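Local coordinates for uncharacterized protein DUF1234 (Pectobacterium atrosepticum SCRI1043, PDB 3BDV), which is of uncharacterised specificity but probably acts as a hydrolase with the alpha/beta-hydrolase fold, and binds calcium in the crystal, at residues Ala100-Val105 with Leu124-Leu129; Asp117-Ser122 with Gln149-Glu154; Asp8-Glu13 with Arg179-Ser184; Gln16-Val21 with Pro75-Gly80; Ala132-Pro137 with Leu155-Glu160. All coordinates share one frame; numbering follows the deposited sequence.

Interaction 1: residues Ala100-Val105 with Leu124-Leu129; sequences AGVMLV and LSVPTL
T128 chi1 of -55° sets OG1 beside the backbone N and swings CG2 to the far side from it, over L104, which keeps CG anti to the carbonyl carbon (chi1 -53°), and the two branches converge on one face of the sheet. They belong to adjacent parallel strands, 99-105 and 128-132, in the central sheet of an alpha/beta-hydrolase fold, and show how such a sheet is built: the backbone fixes the spacing and the side chains sort themselves to the two faces. T128 CG2 rests 3.8 Å from L104 CD1, the two side chains meeting at a slant. V102 lies alongside T128 and points the same way; the conformer described, one of two for this valine, puts CG2 close to both branches of the threonine. L124 joins this face from the loop, with its CD1 4.2 Å from L104 CD1. Helix 83-93 packs on the same side through V92 and A85. The selenomethionine M103 and L129 project from the other face, where L180 and F183 of helix 174-185 meet them.

Three backbone bonds hold the pair. V102 N gives its hydrogen to P127 O (2.9 Å), V102 O accepts from L129 N (3.0 Å), and L104 N reaches L129 O at 2.7 Å with an almost straight 174° approach. P127 O also has G101 CA 3.1 Å away, a close CA-H...O contact. At the strand's first residue, T128 OG1 turns back to V126 O at 2.9 Å, coming from above the plane of that carbonyl.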
# COMPACT_ATOMS: atom_id res chain seq x y z
N ALA A 100 -1.60 -12.08 -0.51
CA ALA A 100 -0.32 -12.61 0.02
C ALA A 100 0.22 -11.70 1.10
O ALA A 100 0.83 -12.17 2.07
CB ALA A 100 0.71 -12.74 -1.11
N GLY A 101 0.01 -10.39 0.93
CA GLY A 101 0.59 -9.38 1.83
C GLY A 101 0.04 -8.01 1.53
O GLY A 101 -0.61 -7.80 0.49
N VAL A 102 0.25 -7.08 2.45
CA VAL A 102 -0.15 -5.71 2.20
C VAL A 102 0.94 -4.77 2.66
O VAL A 102 1.65 -5.02 3.64
CB VAL A 102 -1.54 -5.32 2.84
CG1 VAL A 102 -2.68 -6.18 2.29
CG2 VAL A 102 -1.47 -5.38 4.34
N MSE A 103 1.13 -3.72 1.88
CA MSE A 103 2.12 -2.66 2.15
C MSE A 103 1.32 -1.39 2.33
O MSE A 103 0.61 -0.98 1.39
CB MSE A 103 3.10 -2.53 0.98
CG MSE A 103 3.99 -1.38 1.09
SE MSE A 103 5.52 -1.65 -0.11
CE MSE A 103 6.21 0.10 -0.17
N LEU A 104 1.40 -0.81 3.52
CA LEU A 104 0.59 0.35 3.97
C LEU A 104 1.53 1.54 4.08
O LEU A 104 2.33 1.66 4.99
CB LEU A 104 -0.10 0.09 5.30
CG LEU A 104 -0.93 -1.18 5.32
CD1 LEU A 104 -1.63 -1.52 6.68
CD2 LEU A 104 -1.96 -1.13 4.18
N VAL A 105 1.40 2.46 3.14
CA VAL A 105 2.31 3.58 3.09
C VAL A 105 1.57 4.83 3.54
O VAL A 105 0.60 5.23 2.90
CB VAL A 105 2.84 3.81 1.66
CG1 VAL A 105 3.81 5.07 1.65
CG2 VAL A 105 3.52 2.52 1.12
N LEU A 124 -3.78 -8.19 11.25
CA LEU A 124 -4.15 -8.49 9.89
C LEU A 124 -3.77 -9.97 9.67
O LEU A 124 -2.74 -10.47 10.15
CB LEU A 124 -3.44 -7.60 8.89
CG LEU A 124 -3.85 -6.11 9.00
CD1 LEU A 124 -3.12 -5.26 8.00
CD2 LEU A 124 -5.34 -5.97 8.84
N SER A 125 -4.60 -10.68 8.94
CA SER A 125 -4.38 -12.11 8.79
C SER A 125 -3.21 -12.40 7.84
O SER A 125 -2.87 -13.55 7.62
CB SER A 125 -5.66 -12.76 8.27
OG SER A 125 -6.00 -12.22 7.00
N VAL A 126 -2.61 -11.36 7.24
CA VAL A 126 -1.53 -11.58 6.26
C VAL A 126 -0.35 -10.74 6.63
O VAL A 126 -0.50 -9.72 7.31
CB VAL A 126 -1.96 -11.17 4.86
CG1 VAL A 126 -3.17 -11.99 4.44
CG2 VAL A 126 -2.26 -9.65 4.82
N PRO A 127 0.83 -11.11 6.13
CA PRO A 127 2.01 -10.28 6.34
C PRO A 127 1.82 -8.84 5.85
O PRO A 127 1.34 -8.60 4.73
CB PRO A 127 3.11 -11.01 5.54
CG PRO A 127 2.65 -12.45 5.56
CD PRO A 127 1.17 -12.38 5.44
N THR A 128 2.23 -7.91 6.72
CA THR A 128 2.03 -6.47 6.52
C THR A 128 3.31 -5.65 6.82
O THR A 128 4.02 -5.88 7.80
CB THR A 128 0.86 -6.02 7.43
OG1 THR A 128 -0.31 -6.83 7.14
CG2 THR A 128 0.50 -4.57 7.28
N LEU A 129 3.55 -4.68 5.97
CA LEU A 129 4.60 -3.71 6.13
C LEU A 129 3.96 -2.30 6.12
O LEU A 129 3.21 -1.98 5.20
CB LEU A 129 5.54 -3.85 4.95
CG LEU A 129 6.93 -3.33 4.93
CD1 LEU A 129 7.75 -4.02 6.01
CD2 LEU A 129 7.43 -3.62 3.48

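Interaction 2: residues Asp117-Ser122 with Gln149-Glu154; sequences DRIQAS and QAWDSE
The indole of W151 is met by segment 117-122 along its edge: I119 CG2, Q120 O and S122 O all lie near the ring plane. W147 also meets the ring, at about 35° between ring planes, and C89 and Q93 of helix 83-93 touch it. W151 NE1 donates to Q120 O at 3.1 Å, and although the hydrogen bond is bent (139°), the oxygen sits almost exactly in the indole plane and the donor lies in the carbonyl plane. The benzo side of the ring meets I119, CG2 standing 4.0 Å from W151 CZ2, and on the pyrrole side S122 O lies 3.5 Å from W151 CD1.

Here the excursion between strands 99-105 and 128-132 is pinned to the end of helix 141-151, in an alpha/beta-hydrolase fold. The helix stops in a Schellman motif, D152 adopting positive phi; D152 is also a calcium-binding residue in a crystal of this protein, though no ion is bound to it here. Opposite the last turn, A121 centres an inverse gamma turn whose S122 N bonds Q120 O only weakly. That oxygen also accepts from Q93 NE2, so several donors converge on it. A121 CB touches A150 CB at 4.0 Å.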
# COMPACT_ATOMS: atom_id res chain seq x y z
N ASP A 117 -14.85 3.69 13.14
CA ASP A 117 -15.74 2.60 13.48
C ASP A 117 -15.64 1.40 12.55
O ASP A 117 -16.31 0.40 12.76
CB ASP A 117 -17.19 3.10 13.57
CG ASP A 117 -17.71 3.71 12.29
OD1 ASP A 117 -16.92 4.13 11.40
OD2 ASP A 117 -18.94 3.81 12.18
N ARG A 118 -14.78 1.49 11.56
CA ARG A 118 -14.63 0.42 10.59
C ARG A 118 -13.25 -0.16 10.47
O ARG A 118 -13.06 -1.19 9.83
CB ARG A 118 -15.13 0.94 9.26
CG ARG A 118 -16.63 1.25 9.47
CD ARG A 118 -17.35 1.48 8.28
NE ARG A 118 -17.49 0.28 7.48
CZ ARG A 118 -17.89 0.31 6.23
NH1 ARG A 118 -18.14 1.47 5.64
NH2 ARG A 118 -17.99 -0.80 5.54
N ILE A 119 -12.26 0.47 11.07
CA ILE A 119 -10.93 -0.07 11.00
C ILE A 119 -10.61 -0.63 12.37
O ILE A 119 -10.66 0.12 13.37
CB ILE A 119 -9.93 1.05 10.63
CG1 ILE A 119 -10.27 1.64 9.24
CG2 ILE A 119 -8.47 0.54 10.76
CD1 ILE A 119 -10.27 0.63 8.08
N GLN A 120 -10.30 -1.93 12.45
CA GLN A 120 -10.08 -2.59 13.74
C GLN A 120 -8.60 -2.53 14.14
O GLN A 120 -7.71 -2.58 13.28
CB GLN A 120 -10.51 -4.05 13.67
CG GLN A 120 -11.93 -4.26 13.16
CD GLN A 120 -12.23 -5.72 12.93
OE1 GLN A 120 -11.81 -6.59 13.71
NE2 GLN A 120 -12.96 -6.02 11.85
N ALA A 121 -8.37 -2.39 15.45
CA ALA A 121 -7.06 -2.44 16.05
C ALA A 121 -6.80 -3.90 16.43
O ALA A 121 -6.81 -4.28 17.59
CB ALA A 121 -7.00 -1.55 17.22
N SER A 122 -6.60 -4.69 15.40
CA SER A 122 -6.38 -6.12 15.55
C SER A 122 -5.54 -6.64 14.38
O SER A 122 -5.48 -6.02 13.30
CB SER A 122 -7.72 -6.86 15.70
OG SER A 122 -8.62 -6.54 14.68
N GLN A 149 1.52 -1.93 15.58
CA GLN A 149 1.59 -2.94 16.62
C GLN A 149 0.27 -3.68 16.67
O GLN A 149 0.23 -4.92 16.69
CB GLN A 149 1.92 -2.32 17.97
CG GLN A 149 2.09 -3.30 19.12
CD GLN A 149 2.48 -2.59 20.44
OE1 GLN A 149 1.92 -1.54 20.78
NE2 GLN A 149 3.44 -3.16 21.17
N ALA A 150 -0.83 -2.94 16.64
CA ALA A 150 -2.15 -3.60 16.67
C ALA A 150 -2.35 -4.53 15.48
O ALA A 150 -2.93 -5.60 15.63
CB ALA A 150 -3.21 -2.57 16.67
N TRP A 151 -1.92 -4.08 14.29
CA TRP A 151 -2.11 -4.82 13.04
C TRP A 151 -1.09 -5.95 12.86
O TRP A 151 -1.19 -6.74 11.91
CB TRP A 151 -2.02 -3.89 11.84
CG TRP A 151 -3.12 -2.87 11.69
CD1 TRP A 151 -4.39 -2.96 12.11
CD2 TRP A 151 -3.01 -1.62 11.01
NE1 TRP A 151 -5.09 -1.85 11.78
CE2 TRP A 151 -4.27 -0.99 11.10
CE3 TRP A 151 -1.95 -0.92 10.40
CZ2 TRP A 151 -4.53 0.23 10.55
CZ3 TRP A 151 -2.22 0.34 9.85
CH2 TRP A 151 -3.50 0.89 9.94
N ASP A 152 -0.14 -6.04 13.79
CA ASP A 152 1.01 -6.96 13.67
C ASP A 152 1.78 -6.72 12.36
O ASP A 152 2.13 -7.66 11.64
CB ASP A 152 0.53 -8.41 13.76
CG ASP A 152 1.62 -9.35 14.20
OD1 ASP A 152 2.73 -8.92 14.58
OD2 ASP A 152 1.32 -10.56 14.18
N SER A 153 2.06 -5.46 12.09
CA SER A 153 2.80 -5.06 10.93
C SER A 153 4.20 -4.62 11.33
O SER A 153 4.39 -4.05 12.39
CB SER A 153 2.07 -3.86 10.30
OG SER A 153 2.81 -3.26 9.25
N GLU A 154 5.18 -4.83 10.44
CA GLU A 154 6.48 -4.24 10.60
C GLU A 154 6.31 -2.74 10.38
O GLU A 154 5.51 -2.35 9.51
CB GLU A 154 7.43 -4.74 9.51
CG GLU A 154 8.80 -5.04 9.96
CD GLU A 154 9.68 -5.60 8.84
OE1 GLU A 154 9.23 -6.49 8.09
OE2 GLU A 154 10.82 -5.13 8.72

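Interaction 3: residues Asp8-Glu13 with Arg179-Ser184. With EDO (1,2-ethanediol), chain H.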
# COMPACT_ATOMS: atom_id res chain seq x y z
N ASP A 8 15.05 -3.84 -10.18
CA ASP A 8 14.18 -4.23 -11.30
C ASP A 8 14.21 -5.70 -11.59
O ASP A 8 13.14 -6.29 -11.81
CB ASP A 8 14.51 -3.45 -12.55
CG ASP A 8 14.25 -1.98 -12.37
OD1 ASP A 8 13.46 -1.66 -11.50
OD2 ASP A 8 14.84 -1.15 -13.06
N LEU A 9 15.39 -6.33 -11.55
CA LEU A 9 15.47 -7.79 -11.80
C LEU A 9 14.71 -8.56 -10.73
O LEU A 9 13.95 -9.47 -11.03
CB LEU A 9 16.92 -8.28 -11.80
CG LEU A 9 17.86 -7.91 -12.95
CD1 LEU A 9 19.34 -8.04 -12.54
CD2 LEU A 9 17.53 -8.75 -14.17
N ARG A 10 14.91 -8.18 -9.48
CA ARG A 10 14.27 -8.89 -8.37
C ARG A 10 12.77 -8.72 -8.45
O ARG A 10 12.04 -9.70 -8.32
CB ARG A 10 14.80 -8.39 -7.03
CG ARG A 10 16.20 -8.93 -6.70
CD ARG A 10 16.77 -8.29 -5.47
NE ARG A 10 16.13 -8.76 -4.23
CZ ARG A 10 16.49 -8.30 -3.04
NH1 ARG A 10 17.44 -7.37 -2.92
NH2 ARG A 10 15.90 -8.70 -1.95
N LEU A 11 12.30 -7.50 -8.74
CA LEU A 11 10.84 -7.28 -8.81
C LEU A 11 10.20 -7.93 -10.03
O LEU A 11 9.09 -8.44 -9.96
CB LEU A 11 10.46 -5.79 -8.71
CG LEU A 11 10.55 -5.26 -7.28
CD1 LEU A 11 10.57 -3.71 -7.29
CD2 LEU A 11 9.48 -5.83 -6.38
N THR A 12 10.95 -7.98 -11.12
CA THR A 12 10.49 -8.69 -12.32
C THR A 12 10.29 -10.20 -12.03
O THR A 12 9.26 -10.78 -12.39
CB THR A 12 11.45 -8.43 -13.52
OG1 THR A 12 11.39 -7.04 -13.86
CG2 THR A 12 11.07 -9.29 -14.72
N GLU A 13 11.20 -10.83 -11.30
CA GLU A 13 10.99 -12.22 -10.84
C GLU A 13 9.81 -12.41 -9.90
O GLU A 13 9.08 -13.41 -9.99
CB GLU A 13 12.22 -12.77 -10.15
CG GLU A 13 13.41 -12.95 -11.06
CD GLU A 13 13.12 -13.95 -12.18
OE1 GLU A 13 12.79 -15.11 -11.85
OE2 GLU A 13 13.21 -13.56 -13.36
N ARG A 179 12.46 -2.18 -0.29
CA ARG A 179 11.73 -2.88 0.76
C ARG A 179 10.65 -3.81 0.25
O ARG A 179 10.45 -4.90 0.80
CB ARG A 179 11.14 -1.87 1.75
CG ARG A 179 12.17 -1.11 2.45
CD ARG A 179 13.11 -2.02 3.20
NE ARG A 179 12.42 -2.84 4.18
CZ ARG A 179 12.32 -2.57 5.48
NH1 ARG A 179 12.91 -1.50 6.00
NH2 ARG A 179 11.68 -3.43 6.28
N LEU A 180 9.91 -3.39 -0.76
CA LEU A 180 8.92 -4.22 -1.35
C LEU A 180 9.52 -5.52 -1.90
O LEU A 180 8.96 -6.58 -1.78
CB LEU A 180 8.25 -3.47 -2.48
CG LEU A 180 7.17 -4.23 -3.28
CD1 LEU A 180 6.02 -4.79 -2.39
CD2 LEU A 180 6.68 -3.36 -4.38
N ALA A 181 10.67 -5.41 -2.54
CA ALA A 181 11.34 -6.57 -3.08
C ALA A 181 11.69 -7.57 -1.98
O ALA A 181 11.39 -8.76 -2.08
CB ALA A 181 12.62 -6.09 -3.87
N GLU A 182 12.27 -7.07 -0.90
CA GLU A 182 12.68 -7.85 0.25
C GLU A 182 11.52 -8.63 0.84
O GLU A 182 11.62 -9.84 1.12
CB GLU A 182 13.29 -6.94 1.30
CG GLU A 182 14.63 -6.32 0.82
CD GLU A 182 15.17 -5.23 1.69
OE1 GLU A 182 14.53 -4.95 2.71
OE2 GLU A 182 16.22 -4.64 1.34
N PHE A 183 10.42 -7.90 1.06
CA PHE A 183 9.16 -8.40 1.65
C PHE A 183 8.47 -9.38 0.76
O PHE A 183 8.06 -10.45 1.21
CB PHE A 183 8.29 -7.15 1.89
CG PHE A 183 6.87 -7.42 2.35
CD1 PHE A 183 6.63 -7.96 3.60
CD2 PHE A 183 5.80 -7.03 1.57
CE1 PHE A 183 5.32 -8.11 4.04
CE2 PHE A 183 4.49 -7.19 1.99
CZ PHE A 183 4.23 -7.72 3.19
N SER A 184 8.28 -9.02 -0.50
CA SER A 184 7.59 -9.87 -1.43
C SER A 184 8.31 -11.16 -1.74
O SER A 184 7.66 -12.16 -1.90
CB SER A 184 7.21 -9.12 -2.72
OG SER A 184 8.37 -8.70 -3.46
C1 EDO H . 18.80 -4.73 -4.86
O1 EDO H . 19.18 -6.11 -4.68
C2 EDO H . 17.78 -4.20 -3.84
O2 EDO H . 18.40 -3.47 -2.77
O HOH W 1 17.51 -5.40 -0.69
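Apolar contact between the two helices runs mainly through L11, whose CD2 lies 3.9 Å from A181 CA and about as close to its methyl, CB. L11 CD2 also approaches L180 CG at 4.2 Å. A residue as small as A181 lets the leucine reach the backbone of the facing helix, yet the segment axes still stand 9.6 Å apart at closest approach, crossing at 40°. Beneath, L11, L180 and S184 all touch the selenomethionine M20 of strand 19-23.

Helices 4-15 and 174-185 thus lie side by side on one face of the central sheet, the layered construction of an alpha/beta-hydrolase fold, with residues from near both termini of the chain brought together.

Polar contacts gather round R10. Its chain bends at chi3 (73°), carrying the guanidinium toward helix 174-185 with A181 CB over one face and NH2 3.9 Å from E182 CG. No direct salt bridge joins R10 to E182: R10 NH1 and E182 OE2 are 5.2 Å apart, and a water that accepts from the first and donates to the second spans the gap. Their charged partners are other residues of helix 174-185: E185 for R10 NE and K178 for E182 OE2. An ethanediol molecule, probably from the crystallisation liquor, takes a bond from R10 NH1 to its O1 (2.8 Å) at the guanidinium edge.

Within the second helix, S184 OG bonds back to L180 O at 2.8 Å; this oxygen also accepts from S184 N, the two donors coming from opposite faces of the carbonyl plane.

Interaction 4: residues Gln16-Val21 with Pro75-Gly80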
# COMPACT_ATOMS: atom_id res chain seq x y z
N GLN A 16 6.51 -12.69 -11.69
CA GLN A 16 6.17 -13.97 -12.32
C GLN A 16 5.16 -14.78 -11.50
O GLN A 16 4.52 -15.69 -12.04
CB GLN A 16 7.40 -14.86 -12.52
CG GLN A 16 8.62 -14.19 -13.11
CD GLN A 16 8.51 -13.93 -14.58
OE1 GLN A 16 7.53 -13.36 -15.06
NE2 GLN A 16 9.53 -14.35 -15.32
N GLN A 17 5.06 -14.50 -10.19
CA GLN A 17 4.22 -15.29 -9.29
C GLN A 17 3.25 -14.52 -8.38
O GLN A 17 2.33 -15.10 -7.85
CB GLN A 17 5.10 -16.15 -8.41
CG GLN A 17 5.87 -17.24 -9.15
CD GLN A 17 6.51 -18.20 -8.17
OE1 GLN A 17 5.83 -18.82 -7.37
NE2 GLN A 17 7.83 -18.33 -8.22
N LEU A 18 3.49 -13.23 -8.17
CA LEU A 18 2.62 -12.37 -7.36
C LEU A 18 2.23 -11.16 -8.17
O LEU A 18 3.01 -10.68 -8.96
CB LEU A 18 3.35 -11.86 -6.11
CG LEU A 18 3.82 -12.93 -5.14
CD1 LEU A 18 4.65 -12.33 -4.01
CD2 LEU A 18 2.61 -13.72 -4.59
N THR A 19 1.03 -10.65 -7.92
CA THR A 19 0.56 -9.47 -8.62
C THR A 19 0.51 -8.30 -7.66
O THR A 19 -0.11 -8.41 -6.58
CB THR A 19 -0.84 -9.75 -9.19
OG1 THR A 19 -0.74 -10.75 -10.21
CG2 THR A 19 -1.48 -8.50 -9.78
N MSE A 20 1.15 -7.20 -8.02
CA MSE A 20 1.05 -5.99 -7.22
C MSE A 20 -0.20 -5.25 -7.62
O MSE A 20 -0.43 -5.02 -8.80
CB MSE A 20 2.21 -5.07 -7.50
CG MSE A 20 3.56 -5.68 -7.34
SE MSE A 20 3.93 -6.55 -5.69
CE MSE A 20 5.86 -6.65 -5.82
N VAL A 21 -0.98 -4.82 -6.62
CA VAL A 21 -2.14 -3.95 -6.84
C VAL A 21 -1.94 -2.59 -6.14
O VAL A 21 -1.91 -2.54 -4.91
CB VAL A 21 -3.44 -4.64 -6.41
CG1 VAL A 21 -4.60 -3.72 -6.71
CG2 VAL A 21 -3.62 -5.98 -7.15
N PRO A 75 -1.80 -14.64 -6.38
CA PRO A 75 -1.94 -13.93 -5.11
C PRO A 75 -1.45 -12.50 -5.26
O PRO A 75 -0.47 -12.26 -6.00
CB PRO A 75 -1.05 -14.71 -4.18
CG PRO A 75 -0.87 -16.03 -4.82
CD PRO A 75 -0.83 -15.73 -6.27
N VAL A 76 -2.09 -11.58 -4.53
CA VAL A 76 -1.88 -10.17 -4.70
C VAL A 76 -1.17 -9.58 -3.49
O VAL A 76 -1.36 -10.03 -2.36
CB VAL A 76 -3.22 -9.45 -4.92
CG1 VAL A 76 -3.11 -7.99 -4.63
CG2 VAL A 76 -3.71 -9.67 -6.33
N ILE A 77 -0.33 -8.58 -3.74
CA ILE A 77 0.11 -7.67 -2.68
C ILE A 77 -0.57 -6.34 -2.88
O ILE A 77 -0.41 -5.73 -3.94
CB ILE A 77 1.65 -7.49 -2.66
CG1 ILE A 77 2.33 -8.82 -2.35
CG2 ILE A 77 2.02 -6.44 -1.62
CD1 ILE A 77 3.85 -8.84 -2.48
N LEU A 78 -1.38 -5.92 -1.91
CA LEU A 78 -2.03 -4.58 -1.99
C LEU A 78 -1.05 -3.52 -1.55
O LEU A 78 -0.46 -3.64 -0.49
CB LEU A 78 -3.26 -4.54 -1.08
CG LEU A 78 -4.42 -5.46 -1.47
CD1 LEU A 78 -5.54 -5.29 -0.45
CD2 LEU A 78 -4.89 -5.21 -2.91
N ILE A 79 -0.84 -2.50 -2.36
CA ILE A 79 0.16 -1.44 -2.02
C ILE A 79 -0.67 -0.16 -1.92
O ILE A 79 -1.10 0.46 -2.93
CB ILE A 79 1.27 -1.33 -3.06
CG1 ILE A 79 2.06 -2.63 -3.25
CG2 ILE A 79 2.21 -0.14 -2.72
CD1 ILE A 79 3.02 -2.64 -4.44
N GLY A 80 -0.97 0.22 -0.68
CA GLY A 80 -1.87 1.32 -0.40
C GLY A 80 -1.22 2.62 0.06
O GLY A 80 -0.22 2.59 0.74
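Backbone hydrogen bonds come first in joining T19-V21 to P75-I79. T19 N donates to P75 O, I77 N to T19 O (both pairs 2.9 Å), V21 N to I77 O at a nearly straight 176°, and I79 N to V21 O at 2.8 Å. Donors and acceptors alternate from one strand to the other, T19 and V21 each using both their N-H and C=O on the same neighbour, as parallel pairing demands. CA-H...O contacts lie between these bonds, V76 CA standing 3.1 Å from T19 O.

Strand 19-23 and strand 76-81 are neighbours in the parallel sheet of the alpha/beta-hydrolase fold. The second strand leads into a G-x-S-x-G sequence starting at G80, consistent with the nucleophile elbow of such enzymes.

Apolar contacts divide between the faces. The selenomethionine M20 lies beside I77, pointing the same way; its bend at chi2 (-53°) brings SE to 3.9 Å from I77 CB, while M20 CB meets I79 CD1 at 4.0 Å. Helix 174-185 packs there through L180 and S184. On the opposite face V21 CG2 stands 3.3 Å from V76 CG1, tighter than usual van der Waals contact. L78 CD2 flanks V21 CB at 3.8 Å. Beside this face stands helix 58-70, whose E68, touching V21, is a ligand of the bound calcium ion.

Interaction 5: residues Ala132-Pro137 with Leu155-Glu160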
# COMPACT_ATOMS: atom_id res chain seq x y z
N ALA A 132 5.82 4.88 7.87
CA ALA A 132 5.27 6.01 8.64
C ALA A 132 6.25 7.17 8.63
O ALA A 132 7.42 6.99 8.81
CB ALA A 132 4.95 5.58 10.05
N SER A 133 5.72 8.38 8.43
CA SER A 133 6.50 9.63 8.46
C SER A 133 6.31 10.36 9.82
O SER A 133 5.30 10.15 10.53
CB SER A 133 6.02 10.51 7.30
OG SER A 133 6.47 11.83 7.41
N HIS A 134 7.31 11.18 10.19
CA HIS A 134 7.17 11.95 11.41
C HIS A 134 6.44 13.28 11.23
O HIS A 134 6.19 13.95 12.22
CB HIS A 134 8.52 12.26 12.04
CG HIS A 134 9.11 11.10 12.74
ND1 HIS A 134 9.07 10.97 14.12
CD2 HIS A 134 9.67 9.96 12.26
CE1 HIS A 134 9.63 9.82 14.45
NE2 HIS A 134 10.04 9.21 13.35
N ASN A 135 6.20 13.69 9.99
CA ASN A 135 5.43 14.93 9.67
C ASN A 135 4.36 14.75 8.60
O ASN A 135 4.19 15.56 7.68
CB ASN A 135 6.34 16.11 9.39
CG ASN A 135 7.13 15.97 8.11
OD1 ASN A 135 7.33 14.86 7.59
ND2 ASN A 135 7.62 17.11 7.60
N ASP A 136 3.59 13.70 8.79
CA ASP A 136 2.45 13.39 7.95
C ASP A 136 1.23 14.02 8.60
O ASP A 136 0.88 13.62 9.70
CB ASP A 136 2.27 11.87 7.91
CG ASP A 136 1.11 11.45 7.06
OD1 ASP A 136 0.34 12.33 6.61
OD2 ASP A 136 0.96 10.23 6.84
N PRO A 137 0.56 14.94 7.93
CA PRO A 137 -0.60 15.57 8.59
C PRO A 137 -1.71 14.64 9.01
O PRO A 137 -2.49 14.99 9.91
CB PRO A 137 -1.08 16.57 7.53
CG PRO A 137 0.19 16.98 6.85
CD PRO A 137 0.89 15.66 6.67
N LEU A 155 7.04 -1.93 11.12
CA LEU A 155 6.93 -0.48 11.04
C LEU A 155 8.24 0.12 10.58
O LEU A 155 9.25 -0.01 11.23
CB LEU A 155 6.55 0.09 12.41
CG LEU A 155 6.12 1.57 12.54
CD1 LEU A 155 7.39 2.53 12.64
CD2 LEU A 155 5.16 2.02 11.43
N VAL A 156 8.17 0.78 9.43
CA VAL A 156 9.33 1.39 8.78
C VAL A 156 9.21 2.88 8.92
O VAL A 156 8.30 3.47 8.36
CB VAL A 156 9.43 0.99 7.31
CG1 VAL A 156 10.67 1.68 6.61
CG2 VAL A 156 9.49 -0.54 7.20
N ASP A 157 10.08 3.42 9.75
CA ASP A 157 10.22 4.88 9.98
C ASP A 157 11.02 5.53 8.83
O ASP A 157 12.19 5.27 8.68
CB ASP A 157 10.91 5.06 11.34
CG ASP A 157 11.08 6.49 11.75
OD1 ASP A 157 10.90 7.40 10.92
OD2 ASP A 157 11.37 6.70 12.95
N VAL A 158 10.34 6.35 8.02
CA VAL A 158 10.91 7.04 6.86
C VAL A 158 11.28 8.49 7.21
O VAL A 158 11.55 9.30 6.33
CB VAL A 158 10.01 6.93 5.59
CG1 VAL A 158 9.89 5.46 5.15
CG2 VAL A 158 8.63 7.55 5.84
N GLY A 159 11.34 8.81 8.48
CA GLY A 159 11.75 10.15 8.89
C GLY A 159 10.72 11.21 8.57
O GLY A 159 9.52 10.93 8.51
N GLU A 160 11.20 12.43 8.35
CA GLU A 160 10.31 13.52 7.97
C GLU A 160 10.07 13.46 6.49
O GLU A 160 10.79 14.08 5.74
CB GLU A 160 10.88 14.88 8.39
CG GLU A 160 10.66 15.15 9.82
CD GLU A 160 11.28 16.46 10.28
OE1 GLU A 160 11.75 17.24 9.45
OE2 GLU A 160 11.29 16.68 11.48
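H134 and D157 carry this contact, their side chains crossing near a right angle with ring and carboxylate planes 33° apart. They sit at the end of the parallel sheet of an alpha/beta-hydrolase fold, where strand 128-132 passes into a loop beside strand 154-157. H134 NE2 donates to D157 OD2 at 2.9 Å, nearly straight at 170°; the oxygen lies in the imidazole plane and is met on its syn side, though the donor stands 30° out of the carboxylate plane. Both groups have further partners: F141 stacks on the ring, while D157 OD1 accepts from G159 N (2.9 Å) in an Asx turn.

N135 and E160 also cross at about a right angle, N135 OD1 lying 3.6 Å from E160 CB; that oxygen's polar partner is G162 N. S133 OG accepts from N135 N in an ST turn and bonds G162 O. Nearby D136 OD1 bonds H163 ND1, consistent with the acid-histidine couple of this fold.

A132 CB packs against L155 CD2 (3.8 Å), and the same alanine bonds on both sides of D157, A132 N to V156 O and V158 N to A132 O. Beyond this parallel pairing, H134 N reaches G159 O at 2.8 Å from above its carbonyl plane.

In the fold
Interactions 1, 4 and 5 lie on one parallel sheet: 19-23 pairs with 76-81, 99-105 with 128-132, and 128-132 with 154-157. Interactions 4 and 1, about 11 Å apart between centres, join directly through bonds between strands 76-81 and 99-105; interaction 5 lies at the far edge, about 24 Å from interaction 4. Along the chain interactions 4, 1 and 5 come in series, all nested in the loop closed by interaction 3, whose helix 174-185 packs on the sheet. Interaction 2 alternates with 1 and 5 in sequence, linking a loop to the helix before strand 154-157. Contacts distant in sequence thereby unite the layers of a probable hydrolase.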